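Local coordinates for peptidoglycan-N-acetylglucosamine deacetylase BC_1974 (Bacillus cereus, PDB 5N1P), which removes the acetyl group from N-acetylglucosamine residues of peptidoglycan, using a bound metal ion such as zinc, to give peptidoglycan-D-glucosamine and acetate, at residues A[33-38]-A[57-62]; A[93-98]-A[120-125]. One frame throughout, in Å; residues are numbered along the deposited sequence.

Interaction 1 (33-38 with 57-62) and interaction 2 (93-98 with 120-125) follow one another along the chain, and their centres are about 12 Å apart. They meet directly. His59 ND1 lies 2.8 Å from Arg97 O, a probable hydrogen bond that would steady the ring whose NE2 binds the zinc ion. Met58 O and Arg97 N, 3.0 Å apart, make a second probable bond. Phe33 CG packs against Arg97 CB. Both contacts reach the hydroxamate inhibitor: interaction 1 through the zinc ion that His59 shares with the inhibitor's two oxygens, interaction 2 through Trp124 beside the naphthalene. Arg97 also forms a salt bridge with Asp9, the inferred proton acceptor.

Interaction 1 (A[33-38]-A[57-62]); sequences FLIGAN and GMHSMT. With ZN (zinc ion), chain F; 8GK (~{N}-oxidanylnaphthalene-1-carboxamide), chain E.
The zinc site of this deacetylase lies where parallel strands 31-34 and 55-58 end, and His59 follows the second strand directly. Leu34 N donates to Gly57 O at 3.0 Å. Leu34 O then receives His59 N at 2.8 Å, and this N-H also reaches Asp81 on helix 74-89. Beyond the strands, Gly36 N bonds to Ser60 O at 3.0 Å. His59 carries CG anti to its backbone N (chi1 -164°), which directs the ring from the strand end to the metal. NE2 of His59 binds the zinc ion at 2.1 Å, with ND1 tied to Arg97. The inhibitor chelates the same ion through O14 at 2.1 Å and O12 at a longer 2.5 Å; a water, Asp10 and His63 complete the site. Ile35 lies alongside His59, pointing the same way, with CG1 4.0 Å from CD2 of the ring. Phe33 sets CD1 against the backbone of Met58, whose N lies in plane at the ring edge. Met61 bends at chi2 and chi3, and its sulfur comes back to Gly36 CA at 3.7 Å. An aspartate and two histidines around zinc are the metal triad characteristic of the NodB-homology (CE4) deacetylases.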
ATOM      1  N   PHE A  33       3.334  -1.107  -1.358  1.00 16.40           N
ATOM      2  CA  PHE A  33       4.232  -0.034  -0.938  1.00 15.09           C
ATOM      3  C   PHE A  33       5.401  -0.658  -0.197  1.00 15.49           C
ATOM      4  O   PHE A  33       5.236  -1.241   0.877  1.00 17.61           O
ATOM      5  CB  PHE A  33       3.480   0.987  -0.060  1.00 16.94           C
ATOM      6  CG  PHE A  33       2.439   1.767  -0.814  1.00 18.21           C
ATOM      7  CD1 PHE A  33       2.814   2.736  -1.742  1.00 16.78           C
ATOM      8  CD2 PHE A  33       1.087   1.549  -0.574  1.00 19.64           C
ATOM      9  CE1 PHE A  33       1.863   3.479  -2.416  1.00 18.22           C
ATOM     10  CE2 PHE A  33       0.117   2.289  -1.264  1.00 18.86           C
ATOM     11  CZ  PHE A  33       0.505   3.245  -2.183  1.00 18.09           C
ATOM     12  N   LEU A  34       6.574  -0.578  -0.819  1.00 16.42           N
ATOM     13  CA  LEU A  34       7.708  -1.402  -0.436  1.00 17.48           C
ATOM     14  C   LEU A  34       8.752  -0.647   0.370  1.00 17.64           C
ATOM     15  O   LEU A  34       9.009   0.531   0.120  1.00 17.85           O
ATOM     16  CB  LEU A  34       8.370  -1.969  -1.692  1.00 16.46           C
ATOM     17  CG  LEU A  34       7.448  -2.689  -2.687  1.00 16.62           C
ATOM     18  CD1 LEU A  34       8.329  -3.317  -3.774  1.00 17.54           C
ATOM     19  CD2 LEU A  34       6.617  -3.729  -1.961  1.00 18.02           C
ATOM     20  N   ILE A  35       9.381  -1.359   1.301  1.00 18.18           N
ATOM     21  CA  ILE A  35      10.482  -0.819   2.099  1.00 18.44           C
ATOM     22  C   ILE A  35      11.799  -1.186   1.435  1.00 22.07           C
ATOM     23  O   ILE A  35      11.982  -2.316   1.009  1.00 22.46           O
ATOM     24  CB  ILE A  35      10.442  -1.360   3.524  1.00 20.51           C
ATOM     25  CG1 ILE A  35       9.185  -0.838   4.229  1.00 22.09           C
ATOM     26  CG2 ILE A  35      11.712  -0.970   4.271  1.00 24.69           C
ATOM     27  CD1 ILE A  35       9.005  -1.353   5.646  1.00 28.98           C
ATOM     28  N   GLY A  36      12.710  -0.219   1.329  1.00 22.62           N
ATOM     29  CA  GLY A  36      13.933  -0.408   0.557  1.00 22.13           C
ATOM     30  C   GLY A  36      14.749  -1.648   0.883  1.00 21.78           C
ATOM     31  O   GLY A  36      15.197  -2.332  -0.025  1.00 25.82           O
ATOM     32  N   ALA A  37      14.940  -1.948   2.169  1.00 25.25           N
ATOM     33  CA  ALA A  37      15.704  -3.136   2.538  1.00 31.47           C
ATOM     34  C   ALA A  37      15.066  -4.408   1.983  1.00 27.63           C
ATOM     35  O   ALA A  37      15.766  -5.335   1.577  1.00 29.01           O
ATOM     36  CB  ALA A  37      15.854  -3.232   4.056  1.00 35.38           C
ATOM     37  N   ASN A  38      13.733  -4.438   1.928  1.00 26.39           N
ATOM     38  CA  ASN A  38      13.046  -5.618   1.412  1.00 23.67           C
ATOM     39  C   ASN A  38      13.058  -5.678  -0.118  1.00 28.13           C
ATOM     40  O   ASN A  38      13.015  -6.756  -0.711  1.00 24.83           O
ATOM     41  CB  ASN A  38      11.613  -5.666   1.947  1.00 21.70           C
ATOM     42  CG  ASN A  38      11.566  -5.863   3.445  1.00 30.45           C
ATOM     43  OD1 ASN A  38      12.517  -6.370   4.048  1.00 35.33           O
ATOM     44  ND2 ASN A  38      10.466  -5.462   4.062  1.00 29.96           N
ATOM     45  N   GLY A  57       4.851   0.931  -5.407  1.00 16.46           N
ATOM     46  CA  GLY A  57       5.254   2.251  -4.936  1.00 17.73           C
ATOM     47  C   GLY A  57       6.166   2.162  -3.727  1.00 15.97           C
ATOM     48  O   GLY A  57       6.600   1.078  -3.340  1.00 17.18           O
ATOM     49  N   MET A  58       6.432   3.315  -3.116  1.00 16.79           N
ATOM     50  CA  MET A  58       7.468   3.420  -2.091  1.00 14.93           C
ATOM     51  C   MET A  58       6.907   3.598  -0.683  1.00 15.34           C
ATOM     52  O   MET A  58       5.937   4.328  -0.490  1.00 18.24           O
ATOM     53  CB  MET A  58       8.395   4.606  -2.383  1.00 17.75           C
ATOM     54  CG  MET A  58       9.360   4.371  -3.546  1.00 19.19           C
ATOM     55  SD  MET A  58       8.635   4.604  -5.175  1.00 20.03           S
ATOM     56  CE  MET A  58       8.115   6.313  -5.037  1.00 22.55           C
ATOM     57  N   HIS A  59       7.565   2.969   0.288  1.00 16.12           N
ATOM     58  CA  HIS A  59       7.167   3.084   1.706  1.00 16.18           C
ATOM     59  C   HIS A  59       8.360   3.445   2.596  1.00 19.53           C
ATOM     60  O   HIS A  59       8.310   3.221   3.798  1.00 23.49           O
ATOM     61  CB  HIS A  59       6.530   1.779   2.189  1.00 17.65           C
ATOM     62  CG  HIS A  59       5.758   1.895   3.476  1.00 18.28           C
ATOM     63  ND1 HIS A  59       4.915   2.950   3.758  1.00 19.03           N
ATOM     64  CD2 HIS A  59       5.658   1.041   4.524  1.00 20.55           C
ATOM     65  CE1 HIS A  59       4.341   2.748   4.934  1.00 19.37           C
ATOM     66  NE2 HIS A  59       4.777   1.600   5.424  1.00 18.66           N
ATOM     67  N   SER A  60       9.402   4.004   1.974  1.00 18.52           N
ATOM     68  CA  SER A  60      10.611   4.566   2.593  1.00 20.02           C
ATOM     69  C   SER A  60      11.727   3.528   2.773  1.00 22.01           C
ATOM     70  O   SER A  60      11.594   2.365   2.369  1.00 22.70           O
ATOM     71  CB  SER A  60      10.316   5.242   3.942  1.00 22.26           C
ATOM     72  OG  SER A  60      10.348   4.320   5.031  1.00 21.71           O
ATOM     73  N   MET A  61      12.844   3.978   3.338  1.00 22.70           N
ATOM     74  CA  MET A  61      14.011   3.130   3.578  1.00 22.36           C
ATOM     75  C   MET A  61      14.067   2.645   5.021  1.00 30.73           C
ATOM     76  O   MET A  61      14.327   1.472   5.289  1.00 32.74           O
ATOM     77  CB  MET A  61      15.307   3.893   3.270  1.00 22.44           C
ATOM     78  CG  MET A  61      15.492   4.290   1.823  1.00 22.30           C
ATOM     79  SD  MET A  61      15.539   2.921   0.633  1.00 24.61           S
ATOM     80  CE  MET A  61      16.883   1.926   1.247  1.00 27.90           C
ATOM     81  N   THR A  62      13.824   3.562   5.950  1.00 24.49           N
ATOM     82  CA  THR A  62      14.022   3.291   7.370  1.00 27.62           C
ATOM     83  C   THR A  62      12.730   3.035   8.129  1.00 24.92           C
ATOM     84  O   THR A  62      12.759   2.455   9.218  1.00 29.61           O
ATOM     85  CB  THR A  62      14.743   4.457   8.063  1.00 32.46           C
ATOM     86  OG1 THR A  62      13.886   5.612   8.077  1.00 30.54           O
ATOM     87  CG2 THR A  62      16.031   4.789   7.331  1.00 32.13           C
TER
HETATM   88 ZN    ZN F 302       4.467   0.668   7.317  1.00 30.70          ZN
HETATM   89  C1  8GK E 301       2.054   2.191   8.322  1.00 51.25           C
HETATM   90  C2  8GK E 301       1.310   2.704   9.510  1.00 53.63           C
HETATM   91  C3  8GK E 301       1.757   2.343  10.772  1.00 58.49           C
HETATM   92  C4  8GK E 301       1.097   2.820  11.899  1.00 62.12           C
HETATM   93  C5  8GK E 301      -0.003   3.668  11.765  1.00 59.54           C
HETATM   94  C6  8GK E 301      -0.447   4.031  10.499  1.00 56.64           C
HETATM   95  C7  8GK E 301       0.216   3.551   9.371  1.00 59.09           C
HETATM   96  C8  8GK E 301       1.552   2.444  13.156  1.00 58.21           C
HETATM   97  C9  8GK E 301       2.649   1.598  13.296  1.00 50.07           C
HETATM   98  C10 8GK E 301       3.304   1.120  12.167  1.00 54.41           C
HETATM   99  C11 8GK E 301       2.855   1.498  10.908  1.00 51.04           C
HETATM  100  O12 8GK E 301       3.182   2.612   8.161  1.00 34.22           O
HETATM  101  N13 8GK E 301       1.527   1.287   7.497  1.00 56.50           N
HETATM  102  O14 8GK E 301       2.404   0.373   6.916  1.00 49.48           O
HETATM  103  O   HOH W   1       3.846  -0.617   9.115  1.00 30.31           O

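Interaction 2 (A[93-98]-A[120-125]); sequences PKLTRP and KVWDWT. With 8GK (~{N}-oxidanylnaphthalene-1-carboxamide), chain E.
Arg97 and Trp124 cross at about a right angle, with guanidinium and indole planes 78° apart. Trp124 CE3 lies over one guanidinium face, offset toward the rim, while Arg97 NE meets the indole at its edge, 3.9 Å from CE3. The arginine chain bends at chi2 (77°) and chi3, which turns its head back to the backbone of 120-125. There NE donates to Trp122 O at 2.9 Å, with that oxygen close to the guanidinium plane. NH2 makes a weak bond to Asp123 O. Together they hold the guanidinium in place, and NH1 bonds to Thr7 OG1. Further round the same six-membered ring of the indole, Trp124 CH2 touches the inhibitor, 3.3 Å from its atom C7. Leu95 lies obliquely across Trp122: CD2 sits over one ring face near the rim, and Leu95 CD1 is 3.9 Å from Trp122 CG. Thr96 grips Lys120 O twice, through N at 2.9 Å and OG1 at 2.8 Å. Pro98 CG packs on Val121 CG1 at 3.6 Å. Strands 95-96 and 120-121 run parallel, joined through helix 108-116 as a beta-alpha-beta unit. Pro98 and Thr96 touch helix 74-89, and Arg97, Trp122 and Trp124 rest on strand 157-163.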
ATOM      1  N   PRO A  93       8.539   4.750  -9.884  1.00 20.63           N
ATOM      2  CA  PRO A  93       7.182   5.047  -9.401  1.00 19.65           C
ATOM      3  C   PRO A  93       7.087   6.422  -8.785  1.00 20.33           C
ATOM      4  O   PRO A  93       8.084   6.883  -8.226  1.00 20.81           O
ATOM      5  CB  PRO A  93       6.949   3.991  -8.331  1.00 17.95           C
ATOM      6  CG  PRO A  93       7.963   2.894  -8.645  1.00 19.58           C
ATOM      7  CD  PRO A  93       9.148   3.624  -9.154  1.00 19.09           C
ATOM      8  N   LYS A  94       5.904   7.033  -8.844  1.00 20.16           N
ATOM      9  CA  LYS A  94       5.707   8.353  -8.244  1.00 18.66           C
ATOM     10  C   LYS A  94       4.943   8.310  -6.921  1.00 22.08           C
ATOM     11  O   LYS A  94       5.030   9.247  -6.142  1.00 21.88           O
ATOM     12  CB  LYS A  94       4.972   9.283  -9.211  1.00 22.87           C
ATOM     13  CG  LYS A  94       5.752   9.574 -10.502  1.00 30.04           C
ATOM     14  CD  LYS A  94       7.173  10.045 -10.199  1.00 45.85           C
ATOM     15  CE  LYS A  94       7.971  10.375 -11.473  1.00 49.69           C
ATOM     16  NZ  LYS A  94       8.474   9.161 -12.185  1.00 34.01           N
ATOM     17  N   LEU A  95       4.188   7.240  -6.666  1.00 18.96           N
ATOM     18  CA  LEU A  95       3.324   7.219  -5.482  1.00 18.30           C
ATOM     19  C   LEU A  95       4.042   6.697  -4.246  1.00 17.87           C
ATOM     20  O   LEU A  95       4.687   5.647  -4.270  1.00 18.78           O
ATOM     21  CB  LEU A  95       2.072   6.378  -5.753  1.00 18.50           C
ATOM     22  CG  LEU A  95       1.001   6.434  -4.657  1.00 19.90           C
ATOM     23  CD1 LEU A  95       0.422   7.850  -4.525  1.00 21.33           C
ATOM     24  CD2 LEU A  95      -0.081   5.405  -4.977  1.00 19.35           C
ATOM     25  N   THR A  96       3.918   7.447  -3.156  1.00 16.98           N
ATOM     26  CA  THR A  96       4.472   7.070  -1.872  1.00 17.01           C
ATOM     27  C   THR A  96       3.337   6.881  -0.863  1.00 17.58           C
ATOM     28  O   THR A  96       2.277   7.487  -0.982  1.00 19.91           O
ATOM     29  CB  THR A  96       5.448   8.137  -1.329  1.00 18.01           C
ATOM     30  OG1 THR A  96       4.711   9.311  -0.935  1.00 20.83           O
ATOM     31  CG2 THR A  96       6.450   8.521  -2.397  1.00 18.96           C
ATOM     32  N   ARG A  97       3.583   6.010   0.101  1.00 16.69           N
ATOM     33  CA  ARG A  97       2.684   5.796   1.243  1.00 18.38           C
ATOM     34  C   ARG A  97       3.489   6.124   2.497  1.00 20.96           C
ATOM     35  O   ARG A  97       4.510   5.497   2.767  1.00 17.47           O
ATOM     36  CB  ARG A  97       2.173   4.349   1.226  1.00 20.64           C
ATOM     37  CG  ARG A  97       1.736   3.715   2.541  1.00 24.12           C
ATOM     38  CD  ARG A  97       0.361   4.163   3.025  1.00 20.85           C
ATOM     39  NE  ARG A  97      -0.759   4.114   2.087  1.00 20.49           N
ATOM     40  CZ  ARG A  97      -1.492   3.035   1.804  1.00 21.10           C
ATOM     41  NH1 ARG A  97      -1.160   1.843   2.291  1.00 21.21           N
ATOM     42  NH2 ARG A  97      -2.535   3.136   0.980  1.00 20.84           N
ATOM     43  N   PRO A  98       3.064   7.148   3.254  1.00 19.23           N
ATOM     44  CA  PRO A  98       3.878   7.532   4.417  1.00 19.10           C
ATOM     45  C   PRO A  98       3.820   6.506   5.536  1.00 21.30           C
ATOM     46  O   PRO A  98       2.733   6.109   5.953  1.00 21.60           O
ATOM     47  CB  PRO A  98       3.242   8.850   4.904  1.00 18.03           C
ATOM     48  CG  PRO A  98       2.347   9.301   3.796  1.00 23.25           C
ATOM     49  CD  PRO A  98       1.931   8.064   3.027  1.00 22.27           C
ATOM     50  N   LYS A 120       3.681  11.696  -5.382  1.00 21.55           N
ATOM     51  CA  LYS A 120       2.341  11.752  -4.819  1.00 21.70           C
ATOM     52  C   LYS A 120       2.315  10.997  -3.488  1.00 22.50           C
ATOM     53  O   LYS A 120       3.239  10.236  -3.175  1.00 21.68           O
ATOM     54  CB  LYS A 120       1.296  11.153  -5.777  1.00 24.70           C
ATOM     55  CG  LYS A 120       1.192  11.831  -7.143  1.00 26.41           C
ATOM     56  CD  LYS A 120       0.661  13.255  -7.040  1.00 26.75           C
ATOM     57  CE  LYS A 120       0.484  13.853  -8.435  1.00 32.36           C
ATOM     58  NZ  LYS A 120       0.048  15.274  -8.377  1.00 43.86           N
ATOM     59  N   VAL A 121       1.257  11.218  -2.710  1.00 19.30           N
ATOM     60  CA  VAL A 121       1.109  10.602  -1.404  1.00 19.71           C
ATOM     61  C   VAL A 121      -0.284  10.010  -1.270  1.00 22.36           C
ATOM     62  O   VAL A 121      -1.277  10.722  -1.449  1.00 24.49           O
ATOM     63  CB  VAL A 121       1.306  11.627  -0.251  1.00 21.18           C
ATOM     64  CG1 VAL A 121       0.831  11.034   1.076  1.00 24.54           C
ATOM     65  CG2 VAL A 121       2.749  12.076  -0.161  1.00 22.71           C
ATOM     66  N   TRP A 122      -0.362   8.723  -0.944  1.00 18.56           N
ATOM     67  CA  TRP A 122      -1.642   8.109  -0.614  1.00 22.75           C
ATOM     68  C   TRP A 122      -1.633   7.616   0.821  1.00 21.79           C
ATOM     69  O   TRP A 122      -0.731   6.852   1.223  1.00 19.00           O
ATOM     70  CB  TRP A 122      -1.974   6.934  -1.542  1.00 18.73           C
ATOM     71  CG  TRP A 122      -2.952   7.263  -2.625  1.00 18.77           C
ATOM     72  CD1 TRP A 122      -3.258   8.511  -3.110  1.00 19.89           C
ATOM     73  CD2 TRP A 122      -3.798   6.340  -3.320  1.00 20.69           C
ATOM     74  NE1 TRP A 122      -4.226   8.407  -4.091  1.00 22.18           N
ATOM     75  CE2 TRP A 122      -4.581   7.084  -4.224  1.00 22.10           C
ATOM     76  CE3 TRP A 122      -3.966   4.949  -3.266  1.00 20.01           C
ATOM     77  CZ2 TRP A 122      -5.523   6.495  -5.066  1.00 22.08           C
ATOM     78  CZ3 TRP A 122      -4.901   4.363  -4.107  1.00 22.17           C
ATOM     79  CH2 TRP A 122      -5.667   5.140  -4.991  1.00 21.66           C
ATOM     80  N   ASP A 123      -2.621   8.070   1.591  1.00 20.73           N
ATOM     81  CA  ASP A 123      -2.936   7.444   2.859  1.00 20.52           C
ATOM     82  C   ASP A 123      -3.982   6.364   2.556  1.00 21.53           C
ATOM     83  O   ASP A 123      -3.809   5.603   1.605  1.00 20.58           O
ATOM     84  CB  ASP A 123      -3.431   8.481   3.880  1.00 21.43           C
ATOM     85  CG  ASP A 123      -2.333   9.451   4.300  1.00 22.93           C
ATOM     86  OD1 ASP A 123      -1.280   8.982   4.776  1.00 21.77           O
ATOM     87  OD2 ASP A 123      -2.507  10.688   4.159  1.00 22.39           O
ATOM     88  N   TRP A 124      -5.057   6.290   3.333  1.00 21.19           N
ATOM     89  CA  TRP A 124      -6.042   5.237   3.107  1.00 21.79           C
ATOM     90  C   TRP A 124      -7.398   5.698   3.591  1.00 21.49           C
ATOM     91  O   TRP A 124      -7.474   6.719   4.270  1.00 25.98           O
ATOM     92  CB  TRP A 124      -5.622   3.946   3.823  1.00 22.58           C
ATOM     93  CG  TRP A 124      -5.318   4.170   5.266  1.00 23.29           C
ATOM     94  CD1 TRP A 124      -6.203   4.093   6.312  1.00 25.69           C
ATOM     95  CD2 TRP A 124      -4.054   4.532   5.839  1.00 22.43           C
ATOM     96  NE1 TRP A 124      -5.566   4.376   7.493  1.00 25.58           N
ATOM     97  CE2 TRP A 124      -4.248   4.656   7.233  1.00 25.37           C
ATOM     98  CE3 TRP A 124      -2.778   4.773   5.306  1.00 24.54           C
ATOM     99  CZ2 TRP A 124      -3.216   5.005   8.108  1.00 25.74           C
ATOM    100  CZ3 TRP A 124      -1.756   5.122   6.172  1.00 23.17           C
ATOM    101  CH2 TRP A 124      -1.985   5.230   7.562  1.00 25.08           C
ATOM    102  N   THR A 125      -8.455   4.965   3.237  1.00 22.92           N
ATOM    103  CA  THR A 125      -9.802   5.291   3.732  1.00 22.68           C
ATOM    104  C   THR A 125     -10.341   4.230   4.674  1.00 24.55           C
ATOM    105  O   THR A 125     -11.277   4.495   5.454  1.00 27.25           O
ATOM    106  CB  THR A 125     -10.819   5.476   2.587  1.00 27.32           C
ATOM    107  OG1 THR A 125     -11.012   4.240   1.891  1.00 28.80           O
ATOM    108  CG2 THR A 125     -10.357   6.551   1.611  1.00 27.52           C
TER
HETATM  109  C1  8GK E 301       2.054   2.191   8.322  1.00 51.25           C
HETATM  110  C2  8GK E 301       1.310   2.704   9.510  1.00 53.63           C
HETATM  111  C3  8GK E 301       1.757   2.343  10.772  1.00 58.49           C
HETATM  112  C4  8GK E 301       1.097   2.820  11.899  1.00 62.12           C
HETATM  113  C5  8GK E 301      -0.003   3.668  11.765  1.00 59.54           C
HETATM  114  C6  8GK E 301      -0.447   4.031  10.499  1.00 56.64           C
HETATM  115  C7  8GK E 301       0.216   3.551   9.371  1.00 59.09           C
HETATM  116  C8  8GK E 301       1.552   2.444  13.156  1.00 58.21           C
HETATM  117  C9  8GK E 301       2.649   1.598  13.296  1.00 50.07           C
HETATM  118  C10 8GK E 301       3.304   1.120  12.167  1.00 54.41           C
HETATM  119  C11 8GK E 301       2.855   1.498  10.908  1.00 51.04           C
HETATM  120  O12 8GK E 301       3.182   2.612   8.161  1.00 34.22           O
HETATM  121  N13 8GK E 301       1.527   1.287   7.497  1.00 56.50           N
HETATM  122  O14 8GK E 301       2.404   0.373   6.916  1.00 49.48           O